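PDB 3WCY: interferon alpha/beta receptor 1 from Mus musculus, which pairs with IFNAR2 to form the heterodimeric receptor for type I interferons, whose binding activates the JAK-STAT signalling cascade. Local coordinates for residues V107-E112 with Q193-T198; K114-H119 with Y172-K177; I143-S148 with P168-C173. All blocks are in the same frame, centred on the assembly; numbering follows the deposited sequence.

Interaction 1: residues V107-E112 with Q193-T198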
loop_
_atom_site.group_PDB
_atom_site.type_symbol
_atom_site.label_atom_id
_atom_site.label_comp_id
_atom_site.label_asym_id
_atom_site.label_seq_id
_atom_site.Cartn_x
_atom_site.Cartn_y
_atom_site.Cartn_z
ATOM N N VAL A 107 -6.732 8.791 18.484
ATOM C CA VAL A 107 -7.970 8.640 17.716
ATOM C C VAL A 107 -9.033 9.695 18.023
ATOM O O VAL A 107 -9.351 9.921 19.186
ATOM C CB VAL A 107 -8.503 7.169 17.718
ATOM C CG1 VAL A 107 -8.271 6.477 19.057
ATOM C CG2 VAL A 107 -9.971 7.078 17.307
ATOM N N ARG A 108 -9.566 10.344 16.971
ATOM C CA ARG A 108 -10.640 11.334 17.088
ATOM C C ARG A 108 -11.800 10.874 16.216
ATOM O O ARG A 108 -11.605 10.581 15.035
ATOM C CB ARG A 108 -10.190 12.763 16.690
ATOM C CG ARG A 108 -8.898 13.283 17.341
ATOM C CD ARG A 108 -8.996 13.583 18.831
ATOM N NE ARG A 108 -7.669 13.822 19.402
ATOM C CZ ARG A 108 -7.443 14.219 20.650
ATOM N NH1 ARG A 108 -8.456 14.441 21.479
ATOM N NH2 ARG A 108 -6.201 14.407 21.077
ATOM N N LEU A 109 -13.003 10.801 16.803
ATOM C CA LEU A 109 -14.219 10.350 16.118
ATOM C C LEU A 109 -15.048 11.500 15.548
ATOM O O LEU A 109 -15.121 12.578 16.143
ATOM C CB LEU A 109 -15.087 9.486 17.053
ATOM C CG LEU A 109 -14.398 8.305 17.736
ATOM C CD1 LEU A 109 -15.175 7.848 18.907
ATOM C CD2 LEU A 109 -14.190 7.165 16.782
ATOM N N GLU A 110 -15.678 11.249 14.396
ATOM C CA GLU A 110 -16.544 12.178 13.675
ATOM C C GLU A 110 -17.723 11.341 13.162
ATOM O O GLU A 110 -17.491 10.291 12.558
ATOM C CB GLU A 110 -15.758 12.804 12.514
ATOM C CG GLU A 110 -16.354 14.091 11.971
ATOM C CD GLU A 110 -16.075 14.412 10.513
ATOM O OE1 GLU A 110 -15.149 13.807 9.921
ATOM O OE2 GLU A 110 -16.784 15.287 9.961
ATOM N N ALA A 111 -18.974 11.747 13.444
ATOM C CA ALA A 111 -20.135 10.952 13.013
ATOM C C ALA A 111 -21.025 11.610 11.965
ATOM O O ALA A 111 -21.060 12.837 11.854
ATOM C CB ALA A 111 -20.965 10.517 14.206
ATOM N N GLU A 112 -21.750 10.772 11.198
ATOM C CA GLU A 112 -22.676 11.170 10.137
ATOM C C GLU A 112 -23.999 10.388 10.382
ATOM O O GLU A 112 -24.271 10.034 11.529
ATOM C CB GLU A 112 -22.091 10.797 8.755
ATOM C CG GLU A 112 -20.746 11.448 8.446
ATOM C CD GLU A 112 -20.185 11.253 7.048
ATOM O OE1 GLU A 112 -20.235 10.112 6.533
ATOM O OE2 GLU A 112 -19.640 12.233 6.490
ATOM N N GLN A 193 -13.525 5.135 23.170
ATOM C CA GLN A 193 -14.135 6.397 22.770
ATOM C C GLN A 193 -15.477 6.131 22.133
ATOM O O GLN A 193 -15.567 5.325 21.201
ATOM C CB GLN A 193 -13.233 7.157 21.808
ATOM C CG GLN A 193 -12.344 8.153 22.502
ATOM C CD GLN A 193 -11.499 8.862 21.491
ATOM O OE1 GLN A 193 -11.965 9.771 20.798
ATOM N NE2 GLN A 193 -10.240 8.441 21.373
ATOM N N CYS A 194 -16.521 6.796 22.652
ATOM C CA CYS A 194 -17.889 6.645 22.178
ATOM C C CYS A 194 -18.371 7.895 21.454
ATOM O O CYS A 194 -17.936 9.007 21.761
ATOM C CB CYS A 194 -18.823 6.264 23.324
ATOM S SG CYS A 194 -18.241 4.873 24.336
ATOM N N ILE A 195 -19.268 7.699 20.483
ATOM C CA ILE A 195 -19.880 8.746 19.660
ATOM C C ILE A 195 -21.287 8.300 19.214
ATOM O O ILE A 195 -21.541 7.101 19.069
ATOM C CB ILE A 195 -18.961 9.138 18.459
ATOM C CG1 ILE A 195 -19.512 10.359 17.671
ATOM C CG2 ILE A 195 -18.669 7.935 17.545
ATOM C CD1 ILE A 195 -18.535 11.090 16.806
ATOM N N SER A 196 -22.197 9.266 19.005
ATOM C CA SER A 196 -23.541 8.972 18.535
ATOM C C SER A 196 -23.740 9.468 17.101
ATOM O O SER A 196 -23.225 10.531 16.736
ATOM C CB SER A 196 -24.585 9.569 19.471
ATOM O OG SER A 196 -25.727 8.730 19.536
ATOM N N THR A 197 -24.469 8.678 16.287
ATOM C CA THR A 197 -24.801 9.001 14.892
ATOM C C THR A 197 -25.955 10.020 14.834
ATOM O O THR A 197 -26.769 10.071 15.758
ATOM C CB THR A 197 -25.114 7.721 14.091
ATOM O OG1 THR A 197 -25.994 6.885 14.842
ATOM C CG2 THR A 197 -23.863 6.938 13.722
ATOM N N THR A 198 -26.010 10.847 13.769
ATOM C CA THR A 198 -27.062 11.863 13.567
ATOM C C THR A 198 -28.290 11.233 12.876
ATOM O O THR A 198 -28.185 10.107 12.384
ATOM C CB THR A 198 -26.524 13.047 12.738
ATOM O OG1 THR A 198 -25.994 12.571 11.501
ATOM C CG2 THR A 198 -25.490 13.875 13.476
#

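Interaction 2: residues K114-H119 with Y172-K177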
loop_
_atom_site.group_PDB
_atom_site.type_symbol
_atom_site.label_atom_id
_atom_site.label_comp_id
_atom_site.label_asym_id
_atom_site.label_seq_id
_atom_site.Cartn_x
_atom_site.Cartn_y
_atom_site.Cartn_z
ATOM N N LYS A 114 -25.350 7.327 8.688
ATOM C CA LYS A 114 -25.095 5.886 8.626
ATOM C C LYS A 114 -23.592 5.548 8.700
ATOM O O LYS A 114 -23.198 4.421 8.374
ATOM C CB LYS A 114 -25.723 5.299 7.334
ATOM C CG LYS A 114 -27.220 5.587 7.153
ATOM C CD LYS A 114 -27.672 5.355 5.708
ATOM C CE LYS A 114 -29.127 5.712 5.477
ATOM N NZ LYS A 114 -29.358 7.183 5.454
ATOM N N ALA A 115 -22.756 6.513 9.137
ATOM C CA ALA A 115 -21.309 6.305 9.209
ATOM C C ALA A 115 -20.581 7.013 10.356
ATOM O O ALA A 115 -21.077 8.004 10.905
ATOM C CB ALA A 115 -20.660 6.677 7.878
ATOM N N ILE A 116 -19.382 6.485 10.693
ATOM C CA ILE A 116 -18.438 7.024 11.675
ATOM C C ILE A 116 -17.034 7.071 11.044
ATOM O O ILE A 116 -16.553 6.071 10.494
ATOM C CB ILE A 116 -18.489 6.298 13.055
ATOM C CG1 ILE A 116 -19.707 6.794 13.874
ATOM C CG2 ILE A 116 -17.181 6.494 13.859
ATOM C CD1 ILE A 116 -20.233 5.841 14.920
ATOM N N LEU A 117 -16.407 8.260 11.106
ATOM C CA LEU A 117 -15.062 8.526 10.605
ATOM C C LEU A 117 -14.077 8.399 11.772
ATOM O O LEU A 117 -14.217 9.104 12.776
ATOM C CB LEU A 117 -14.983 9.935 9.987
ATOM C CG LEU A 117 -15.808 10.177 8.724
ATOM C CD1 LEU A 117 -17.003 11.058 9.020
ATOM C CD2 LEU A 117 -14.955 10.792 7.631
ATOM N N VAL A 118 -13.115 7.466 11.659
ATOM C CA VAL A 118 -12.086 7.226 12.675
ATOM C C VAL A 118 -10.760 7.817 12.181
ATOM O O VAL A 118 -10.120 7.256 11.285
ATOM C CB VAL A 118 -11.968 5.731 13.074
ATOM C CG1 VAL A 118 -10.845 5.518 14.079
ATOM C CG2 VAL A 118 -13.283 5.208 13.638
ATOM N N HIS A 119 -10.389 8.982 12.738
ATOM C CA HIS A 119 -9.168 9.699 12.395
ATOM C C HIS A 119 -8.036 9.175 13.270
ATOM O O HIS A 119 -7.964 9.484 14.464
ATOM C CB HIS A 119 -9.360 11.216 12.531
ATOM C CG HIS A 119 -10.526 11.744 11.749
ATOM N ND1 HIS A 119 -10.388 12.148 10.435
ATOM C CD2 HIS A 119 -11.819 11.900 12.119
ATOM C CE1 HIS A 119 -11.596 12.525 10.046
ATOM N NE2 HIS A 119 -12.487 12.405 11.027
ATOM N N TYR A 172 -22.278 4.298 19.359
ATOM C CA TYR A 172 -21.281 3.228 19.247
ATOM C C TYR A 172 -19.967 3.610 19.926
ATOM O O TYR A 172 -19.599 4.785 19.926
ATOM C CB TYR A 172 -20.983 2.896 17.778
ATOM C CG TYR A 172 -22.172 2.507 16.926
ATOM C CD1 TYR A 172 -22.496 1.169 16.716
ATOM C CD2 TYR A 172 -22.902 3.471 16.231
ATOM C CE1 TYR A 172 -23.554 0.801 15.883
ATOM C CE2 TYR A 172 -23.960 3.118 15.395
ATOM C CZ TYR A 172 -24.285 1.781 15.226
ATOM O OH TYR A 172 -25.323 1.431 14.395
ATOM N N CYS A 173 -19.236 2.609 20.455
ATOM C CA CYS A 173 -17.939 2.824 21.097
ATOM C C CYS A 173 -16.819 2.170 20.291
ATOM O O CYS A 173 -17.033 1.117 19.683
ATOM C CB CYS A 173 -17.953 2.379 22.555
ATOM S SG CYS A 173 -19.187 3.240 23.571
ATOM N N LEU A 174 -15.649 2.850 20.218
ATOM C CA LEU A 174 -14.496 2.469 19.395
ATOM C C LEU A 174 -13.200 2.165 20.149
ATOM O O LEU A 174 -12.957 2.706 21.230
ATOM C CB LEU A 174 -14.216 3.578 18.357
ATOM C CG LEU A 174 -15.080 3.686 17.083
ATOM C CD1 LEU A 174 -14.943 2.499 16.200
ATOM C CD2 LEU A 174 -16.525 4.103 17.354
ATOM N N GLU A 175 -12.346 1.330 19.521
ATOM C CA GLU A 175 -11.035 0.903 20.011
ATOM C C GLU A 175 -10.104 0.644 18.808
ATOM O O GLU A 175 -10.416 -0.192 17.955
ATOM C CB GLU A 175 -11.175 -0.354 20.887
ATOM C CG GLU A 175 -10.570 -0.193 22.274
ATOM C CD GLU A 175 -10.530 -1.428 23.161
ATOM O OE1 GLU A 175 -10.953 -2.516 22.703
ATOM O OE2 GLU A 175 -10.054 -1.307 24.315
ATOM N N VAL A 176 -8.985 1.394 18.722
ATOM C CA VAL A 176 -8.017 1.300 17.619
ATOM C C VAL A 176 -6.664 0.806 18.121
ATOM O O VAL A 176 -6.089 1.386 19.045
ATOM C CB VAL A 176 -7.886 2.630 16.819
ATOM C CG1 VAL A 176 -6.909 2.498 15.656
ATOM C CG2 VAL A 176 -9.242 3.116 16.321
ATOM N N LYS A 177 -6.157 -0.252 17.481
ATOM C CA LYS A 177 -4.876 -0.890 17.764
ATOM C C LYS A 177 -3.881 -0.572 16.629
ATOM O O LYS A 177 -4.229 -0.697 15.444
ATOM C CB LYS A 177 -5.092 -2.413 17.878
ATOM C CG LYS A 177 -3.888 -3.236 18.314
ATOM C CD LYS A 177 -4.235 -4.724 18.322
ATOM C CE LYS A 177 -3.363 -5.559 19.241
ATOM N NZ LYS A 177 -3.736 -5.407 20.676
#

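Interaction 3: residues I143-S148 with P168-C173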
loop_
_atom_site.group_PDB
_atom_site.type_symbol
_atom_site.label_atom_id
_atom_site.label_comp_id
_atom_site.label_asym_id
_atom_site.label_seq_id
_atom_site.Cartn_x
_atom_site.Cartn_y
_atom_site.Cartn_z
ATOM N N ILE A 143 -15.678 -1.831 16.829
ATOM C CA ILE A 143 -16.896 -1.036 17.003
ATOM C C ILE A 143 -18.058 -1.909 17.517
ATOM O O ILE A 143 -18.210 -3.065 17.112
ATOM C CB ILE A 143 -17.240 -0.215 15.713
ATOM C CG1 ILE A 143 -18.325 0.863 15.964
ATOM C CG2 ILE A 143 -17.554 -1.107 14.497
ATOM C CD1 ILE A 143 -18.509 1.948 14.856
ATOM N N TRP A 144 -18.853 -1.343 18.430
ATOM C CA TRP A 144 -20.036 -1.960 19.033
ATOM C C TRP A 144 -20.921 -0.845 19.581
ATOM O O TRP A 144 -20.416 0.253 19.814
ATOM C CB TRP A 144 -19.631 -2.906 20.183
ATOM C CG TRP A 144 -18.986 -2.211 21.348
ATOM C CD1 TRP A 144 -19.611 -1.708 22.451
ATOM C CD2 TRP A 144 -17.598 -1.885 21.489
ATOM N NE1 TRP A 144 -18.700 -1.085 23.270
ATOM C CE2 TRP A 144 -17.450 -1.206 22.719
ATOM C CE3 TRP A 144 -16.458 -2.108 20.698
ATOM C CZ2 TRP A 144 -16.207 -0.762 23.183
ATOM C CZ3 TRP A 144 -15.226 -1.677 21.166
ATOM C CH2 TRP A 144 -15.110 -0.998 22.385
ATOM N N GLN A 145 -22.213 -1.123 19.832
ATOM C CA GLN A 145 -23.090 -0.127 20.441
ATOM C C GLN A 145 -22.560 -0.120 21.877
ATOM O O GLN A 145 -21.798 -1.016 22.248
ATOM C CB GLN A 145 -24.564 -0.264 20.003
ATOM C CG GLN A 145 -25.174 -1.654 20.149
ATOM C CD GLN A 145 -26.680 -1.630 20.088
ATOM O OE1 GLN A 145 -27.287 -1.205 19.094
ATOM N NE2 GLN A 145 -27.318 -2.122 21.143
ATOM N N LYS A 146 -22.928 0.927 22.660
ATOM C CA LYS A 146 -22.521 1.226 24.043
ATOM C C LYS A 146 -22.765 0.067 25.014
ATOM O O LYS A 146 -21.872 -0.254 25.803
ATOM C CB LYS A 146 -23.197 2.514 24.536
ATOM C CG LYS A 146 -22.436 3.184 25.680
ATOM C CD LYS A 146 -23.376 3.806 26.708
ATOM C CE LYS A 146 -22.657 4.347 27.925
ATOM N NZ LYS A 146 -22.058 3.274 28.766
ATOM N N SER A 147 -23.952 -0.560 24.948
ATOM C CA SER A 147 -24.326 -1.653 25.845
ATOM C C SER A 147 -23.963 -3.065 25.388
ATOM O O SER A 147 -23.843 -3.948 26.239
ATOM C CB SER A 147 -25.819 -1.599 26.164
ATOM O OG SER A 147 -26.160 -0.396 26.836
ATOM N N SER A 148 -23.800 -3.281 24.067
ATOM C CA SER A 148 -23.504 -4.588 23.458
ATOM C C SER A 148 -22.144 -5.202 23.843
ATOM O O SER A 148 -21.255 -4.501 24.336
ATOM C CB SER A 148 -23.654 -4.528 21.939
ATOM O OG SER A 148 -23.458 -5.796 21.333
ATOM N N PRO A 168 -28.698 5.227 12.349
ATOM C CA PRO A 168 -28.752 6.600 12.885
ATOM C C PRO A 168 -29.216 6.662 14.340
ATOM O O PRO A 168 -29.811 5.703 14.844
ATOM C CB PRO A 168 -29.749 7.301 11.955
ATOM C CG PRO A 168 -29.777 6.475 10.718
ATOM C CD PRO A 168 -29.624 5.072 11.210
ATOM N N GLU A 169 -28.914 7.786 15.025
ATOM C CA GLU A 169 -29.252 8.061 16.434
ATOM C C GLU A 169 -28.977 6.834 17.323
ATOM O O GLU A 169 -29.781 6.536 18.208
ATOM C CB GLU A 169 -30.765 8.248 16.657
ATOM C CG GLU A 169 -31.290 9.567 16.104
ATOM C CD GLU A 169 -32.798 9.741 16.089
ATOM O OE1 GLU A 169 -33.500 8.829 15.595
ATOM O OE2 GLU A 169 -33.273 10.817 16.517
ATOM N N THR A 170 -27.850 6.177 17.064
ATOM C CA THR A 170 -27.343 5.094 17.889
ATOM C C THR A 170 -25.926 5.459 18.323
ATOM O O THR A 170 -25.175 6.072 17.566
ATOM C CB THR A 170 -27.315 3.760 17.123
ATOM O OG1 THR A 170 -28.467 3.669 16.276
ATOM C CG2 THR A 170 -27.310 2.589 18.093
ATOM N N THR A 171 -25.571 5.085 19.546
ATOM C CA THR A 171 -24.290 5.461 20.134
ATOM C C THR A 171 -23.356 4.247 20.163
ATOM O O THR A 171 -23.628 3.274 20.864
ATOM C CB THR A 171 -24.456 6.211 21.474
ATOM O OG1 THR A 171 -23.193 6.249 22.143
ATOM C CG2 THR A 171 -25.516 5.590 22.391
ATOM N N TYR A 172 -22.278 4.298 19.359
ATOM C CA TYR A 172 -21.281 3.228 19.247
ATOM C C TYR A 172 -19.967 3.610 19.926
ATOM O O TYR A 172 -19.599 4.785 19.926
ATOM C CB TYR A 172 -20.983 2.896 17.778
ATOM C CG TYR A 172 -22.172 2.507 16.926
ATOM C CD1 TYR A 172 -22.496 1.169 16.716
ATOM C CD2 TYR A 172 -22.902 3.471 16.231
ATOM C CE1 TYR A 172 -23.554 0.801 15.883
ATOM C CE2 TYR A 172 -23.960 3.118 15.395
ATOM C CZ TYR A 172 -24.285 1.781 15.226
ATOM O OH TYR A 172 -25.323 1.431 14.395
ATOM N N CYS A 173 -19.236 2.609 20.455
ATOM C CA CYS A 173 -17.939 2.824 21.097
ATOM C C CYS A 173 -16.819 2.170 20.291
ATOM O O CYS A 173 -17.033 1.117 19.683
ATOM C CB CYS A 173 -17.953 2.379 22.555
ATOM S SG CYS A 173 -19.187 3.240 23.571
#

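Interaction 1: residues V107-E112 with Q193-T198
L109 and I195 meet through their branched ends between two strands that run nearly the same way, 13° apart, with segment axes 7.2 Å from each other at closest approach. That spacing is too wide for neighbours in one sheet, and the space is filled by side chains. CD1 of L109 lies 3.8 Å from I195 CG2. I195 carries its CG1 anti to the backbone N (chi1 -173°), which sends CD1 down the strand to A111, where it ends 3.6 Å from A111 CB. I195 thus spans two residues of the facing strand, with CG2 at L109 and CD1 at A111. The same CD1 methyl of L109 also meets Q193, whose side chain passes at a slant, with CB 3.6 Å from L109 CD1.

Beyond this point the extended Q193 side chain slides past V107, and its NE2 donates a hydrogen bond of 2.8 Å to V107 O. V107 O lies close to the Q193 amide plane, although the donor is tilted 34° from the carbonyl plane. At the far end T198 N donates a hydrogen bond to E112 O at 3.0 Å. Two polar links therefore bracket the apolar centre, while T197 OG1 turns elsewhere, to the carbonyl oxygens of L167 and T170. Edge strands of two facing sheets closing against each other in this way fit the beta sandwich of a fibronectin type III domain.

Interaction 2: residues K114-H119 with Y172-K177
I116 and Y172 open a row of interlocking side chains between two strands from facing sheets, whose segment axes stay 9.7 Å apart and cross at -33°. Four apolar pairs account for the contact, and all five residues involved are buried. The CD1 methyl of I116 is the bump at this end. With CG1 anti to the carbonyl carbon (chi1 -78°), it stands against the near part of the Y172 side chain, 3.8 Å from Y172 CD2 and 4.2 Å from Y172 CB, approaching the ring obliquely. The phenol hydroxyl points beyond the contact and bonds to L167 N.

L174 comes next, its forked end set into the notch between I116 and V118. CD2 leans to I116 CG2 at 4.3 Å, and CD1 leans to V118 CG2 at 4.1 Å, so each prong has its own partner. V118 in turn is divided between two residues: CG2 faces L174, whereas CG1, anti to the backbone N (chi1 177°), meets V176 CG2 at 3.7 Å as the two valines slide past each other in opposite directions.

I163 from strand 160-163 and L109 from strand 106-111 each touch both V118 and L174, and I141 and I143 touch L174, extending the apolar layer. Alternate residues facing inward from two sheets, with branched ends interdigitated, form part of the hydrophobic core, as in fibronectin type III beta sandwiches.

Interaction 3: residues I143-S148 with P168-C173
Strands 143-145 and 171-173 run antiparallel, their segment axes 4.4 Å apart at closest approach and 141° between their directions, as adjoining strands in one sheet of a fibronectin type III domain. W144 and C173 form the hydrogen-bonded pair: C173 N donates to W144 O at 2.7 Å, while the return bond from W144 N to C173 O is weak. Next to it Q145 and Y172 make a non-hydrogen-bonded pair whose side chains diverge. Past the end of strand 143-145 the link persists, because K146 N donates a further hydrogen bond to T171 O at 3.0 Å.

The W144 side chain folds back over its own bridge partner. Its CG sits between the backbone N and the carbonyl carbon (chi1 65°), which lays the indole across C173, with C173 O 3.4 Å above one face and offset toward the rim. C173 CB packs 3.6 Å from CE2 of the W144 ring, and C173 SG makes an oblique sulfur-aromatic contact, 5.1 Å from the centroid of the W144 five-membered ring. The indole also makes a cation-pi contact with K151 and touches V192. A serine in place of W144 would probably uncover C173 CB and O and leave K151 without its aromatic partner.

On the other side of the strand I143 turns inward, its CG1 3.8 Å from Y172 CB. Near the surface, the Q145 side chain crosses that of T170 at a slant, OE1 nearing the CG2 methyl. The K146 side chain starts out alongside the C173 sulfur, which is disulfide-bonded to C194, and K146 CG lies 3.9 Å from C173 SG.

Overall arrangement
Of the strands in these contacts, 106-111 comes first from the N terminus and leads straight into strand 116-121, its neighbour in one sheet; strands 138-145, 171-179 and 193-196 belong to the other sheet. Interaction 3 closes the shortest loop, joining 143-148 to 168-173 within that second sheet. Interaction 2 spans a longer loop, from 114-119 across to 172-177, and ends on the same strand, sharing Y172 and C173 with interaction 3. Interaction 1 closes the outermost loop, and both others nest inside it. Interactions 1 and 2 join sheet to sheet, their centres about 6 Å apart. The C173–C194 disulfide joins segments used by all three interactions, within the second fibronectin type III domain of the receptor's extracellular part.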